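Local structure of nucleoprotein (Rift valley fever virus, 3OV9) at residues A118-S123 and P141-H146. The protein encapsidates the single-stranded genomic RNA of the virus, assembling into ring-shaped hexamers and forming the nucleocapsid that serves as template for transcription and replication. Sequence-based numbering, arbitrary orientation.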
ATOM      1  N   ALA A 118     -25.778   9.670 -35.732  1.00 13.90           N
ATOM      2  CA  ALA A 118     -26.113   8.323 -35.263  1.00 13.77           C
ATOM      3  C   ALA A 118     -26.468   8.312 -33.780  1.00 13.94           C
ATOM      4  O   ALA A 118     -27.221   7.450 -33.329  1.00 13.94           O
ATOM      5  CB  ALA A 118     -24.979   7.350 -35.552  1.00 13.80           C
ATOM      6  N   LEU A 119     -25.931   9.277 -33.033  1.00 14.11           N
ATOM      7  CA  LEU A 119     -26.201   9.415 -31.597  1.00 14.22           C
ATOM      8  C   LEU A 119     -27.682   9.634 -31.280  1.00 14.81           C
ATOM      9  O   LEU A 119     -28.161   9.225 -30.218  1.00 15.14           O
ATOM     10  CB  LEU A 119     -25.351  10.533 -30.983  1.00 14.00           C
ATOM     11  CG  LEU A 119     -23.835  10.314 -30.918  1.00 13.42           C
ATOM     12  CD1 LEU A 119     -23.108  11.590 -30.542  1.00 12.56           C
ATOM     13  CD2 LEU A 119     -23.476   9.194 -29.943  1.00 12.00           C
ATOM     14  N   VAL A 120     -28.396  10.274 -32.207  1.00 15.07           N
ATOM     15  CA  VAL A 120     -29.843  10.473 -32.097  1.00 15.70           C
ATOM     16  C   VAL A 120     -30.572   9.126 -32.013  1.00 16.13           C
ATOM     17  O   VAL A 120     -31.492   8.959 -31.206  1.00 16.71           O
ATOM     18  CB  VAL A 120     -30.388  11.325 -33.276  1.00 15.64           C
ATOM     19  CG1 VAL A 120     -31.900  11.470 -33.199  1.00 16.14           C
ATOM     20  CG2 VAL A 120     -29.719  12.698 -33.284  1.00 15.78           C
ATOM     21  N   VAL A 121     -30.142   8.169 -32.829  1.00 16.50           N
ATOM     22  CA  VAL A 121     -30.723   6.823 -32.826  1.00 16.96           C
ATOM     23  C   VAL A 121     -30.210   6.006 -31.633  1.00 17.17           C
ATOM     24  O   VAL A 121     -30.965   5.247 -31.020  1.00 17.06           O
ATOM     25  CB  VAL A 121     -30.441   6.075 -34.161  1.00 16.97           C
ATOM     26  CG1 VAL A 121     -30.856   4.600 -34.081  1.00 17.63           C
ATOM     27  CG2 VAL A 121     -31.148   6.758 -35.326  1.00 17.34           C
ATOM     28  N   LEU A 122     -28.933   6.186 -31.299  1.00 17.46           N
ATOM     29  CA  LEU A 122     -28.239   5.306 -30.351  1.00 17.99           C
ATOM     30  C   LEU A 122     -28.337   5.701 -28.873  1.00 18.47           C
ATOM     31  O   LEU A 122     -27.842   4.975 -28.006  1.00 18.33           O
ATOM     32  CB  LEU A 122     -26.766   5.155 -30.759  1.00 17.87           C
ATOM     33  CG  LEU A 122     -26.481   4.433 -32.079  1.00 17.99           C
ATOM     34  CD1 LEU A 122     -25.047   4.674 -32.534  1.00 18.15           C
ATOM     35  CD2 LEU A 122     -26.758   2.950 -31.956  1.00 18.19           C
ATOM     36  N   SER A 123     -28.983   6.838 -28.605  1.00 19.08           N
ATOM     37  CA  SER A 123     -29.098   7.449 -27.271  1.00 19.80           C
ATOM     38  C   SER A 123     -29.231   6.479 -26.088  1.00 20.15           C
ATOM     39  O   SER A 123     -28.475   6.569 -25.121  1.00 20.00           O
ATOM     40  CB  SER A 123     -30.268   8.442 -27.259  1.00 19.79           C
ATOM     41  OG  SER A 123     -30.449   9.021 -25.980  1.00 20.37           O
ATOM     42  N   PRO A 141     -28.631  17.903 -25.822  1.00 17.17           N
ATOM     43  CA  PRO A 141     -28.388  17.614 -27.235  1.00 16.82           C
ATOM     44  C   PRO A 141     -27.661  16.290 -27.473  1.00 16.44           C
ATOM     45  O   PRO A 141     -26.503  16.128 -27.078  1.00 16.27           O
ATOM     46  CB  PRO A 141     -27.513  18.791 -27.689  1.00 16.67           C
ATOM     47  CG  PRO A 141     -27.795  19.870 -26.719  1.00 17.10           C
ATOM     48  CD  PRO A 141     -27.997  19.168 -25.414  1.00 17.31           C
ATOM     49  N   ARG A 142     -28.352  15.360 -28.126  1.00 16.06           N
ATOM     50  CA  ARG A 142     -27.802  14.037 -28.411  1.00 15.86           C
ATOM     51  C   ARG A 142     -26.556  14.085 -29.296  1.00 15.36           C
ATOM     52  O   ARG A 142     -25.648  13.282 -29.127  1.00 14.99           O
ATOM     53  CB  ARG A 142     -28.870  13.118 -29.019  1.00 16.15           C
ATOM     54  CG  ARG A 142     -29.646  12.268 -28.001  1.00 17.57           C
ATOM     55  CD  ARG A 142     -30.345  13.115 -26.952  1.00 18.49           C
ATOM     56  NE  ARG A 142     -31.299  12.351 -26.146  1.00 18.95           N
ATOM     57  CZ  ARG A 142     -31.829  12.785 -25.006  1.00 19.80           C
ATOM     58  NH1 ARG A 142     -31.493  13.971 -24.517  1.00 20.02           N
ATOM     59  NH2 ARG A 142     -32.692  12.024 -24.343  1.00 20.32           N
ATOM     60  N   HIS A 143     -26.509  15.046 -30.221  1.00 14.92           N
ATOM     61  CA  HIS A 143     -25.364  15.210 -31.121  1.00 14.25           C
ATOM     62  C   HIS A 143     -24.031  15.427 -30.388  1.00 14.04           C
ATOM     63  O   HIS A 143     -22.964  15.190 -30.960  1.00 13.74           O
ATOM     64  CB  HIS A 143     -25.606  16.371 -32.096  1.00 14.04           C
ATOM     65  CG  HIS A 143     -26.714  16.125 -33.072  1.00 13.33           C
ATOM     66  ND1 HIS A 143     -28.024  16.461 -32.808  1.00 13.77           N
ATOM     67  CD2 HIS A 143     -26.705  15.589 -34.316  1.00 13.58           C
ATOM     68  CE1 HIS A 143     -28.777  16.138 -33.846  1.00 12.74           C
ATOM     69  NE2 HIS A 143     -28.002  15.608 -34.774  1.00 13.47           N
ATOM     70  N   MET A 144     -24.104  15.875 -29.134  1.00 13.68           N
ATOM     71  CA  MET A 144     -22.914  16.175 -28.328  1.00 13.48           C
ATOM     72  C   MET A 144     -22.404  14.972 -27.526  1.00 13.21           C
ATOM     73  O   MET A 144     -21.375  15.064 -26.852  1.00 13.10           O
ATOM     74  CB  MET A 144     -23.197  17.341 -27.365  1.00 13.63           C
ATOM     75  CG  MET A 144     -23.375  18.707 -28.020  1.00 13.57           C
ATOM     76  SD  MET A 144     -23.574  20.035 -26.813  1.00 13.51           S
ATOM     77  CE  MET A 144     -23.224  21.458 -27.852  1.00 14.58           C
ATOM     78  N   MET A 145     -23.115  13.849 -27.605  1.00 12.89           N
ATOM     79  CA  MET A 145     -22.869  12.716 -26.709  1.00 12.78           C
ATOM     80  C   MET A 145     -21.826  11.705 -27.204  1.00 12.93           C
ATOM     81  O   MET A 145     -22.021  10.491 -27.114  1.00 13.14           O
ATOM     82  CB  MET A 145     -24.188  12.023 -26.341  1.00 12.35           C
ATOM     83  CG  MET A 145     -25.116  12.886 -25.500  1.00 12.85           C
ATOM     84  SD  MET A 145     -26.651  12.051 -25.043  1.00 12.15           S
ATOM     85  CE  MET A 145     -26.015  10.687 -24.070  1.00 12.58           C
ATOM     86  N   HIS A 146     -20.715  12.222 -27.724  1.00 13.00           N
ATOM     87  CA  HIS A 146     -19.510  11.424 -27.974  1.00 13.19           C
ATOM     88  C   HIS A 146     -18.321  12.375 -28.102  1.00 13.08           C
ATOM     89  O   HIS A 146     -18.498  13.507 -28.557  1.00 13.08           O
ATOM     90  CB  HIS A 146     -19.652  10.552 -29.226  1.00 13.28           C
ATOM     91  CG  HIS A 146     -18.676   9.418 -29.274  1.00 14.32           C
ATOM     92  ND1 HIS A 146     -17.512   9.467 -30.011  1.00 14.55           N
ATOM     93  CD2 HIS A 146     -18.669   8.220 -28.642  1.00 15.33           C
ATOM     94  CE1 HIS A 146     -16.845   8.338 -29.853  1.00 15.28           C
ATOM     95  NE2 HIS A 146     -17.523   7.565 -29.024  1.00 16.00           N
TER
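L119 reaches from the last turns of helix 112-122 into the backbone bend of residues 142-146 and lies on main-chain atoms more than on side chains. Its CB sits 3.3 Å from R142 O. With CG anti to the carbonyl carbon (chi1 -67°) the branch runs on across the contact, CD1 lying 3.6 Å from H143 O and CD2 3.4 Å from M145 O. CD1 also meets CB of H146 at 3.8 Å. The R142, H143 and M145 carbonyl oxygens therefore lie against the leucine's hydrocarbon; R142 O still accepts the backbone N-H of M145, whereas H143 O is buried without a polar partner.

One residue on, V120 uses a single methyl. CG2 rests over one face of the H143 imidazole, displaced toward the CE1-NE2 side, in a CH-pi contact 3.9 Å from the ring centroid and 27° off its normal. H143 also stacks with F221.

At the helix end, S123 lies beside the R142 chain. A bend at chi2 (58°) runs that chain past the serine, CG 3.9 Å from S123 CB, and brings NE to 3.4 Å from S123 OG, which lies oblique to the guanidinium plane. R142 NH1 is salt-bridged to D134 and hydrogen-bonded to Y140 O, while S123 OG accepts a weak hydrogen bond from G130 N; both residues thus connect with the 124-140 excursion between the segments.

This is packing within the all-helical nucleocapsid fold, with H146 close to S105, which probably binds RNA, as in related nucleoproteins. Helix 50-63 adds L62 against L119 and H146, helix 159-180 receives M144 and M145, helix 232-243 touches P141 and M144, and V121 and L122 pack on I21 and V25 of a neighbouring subunit.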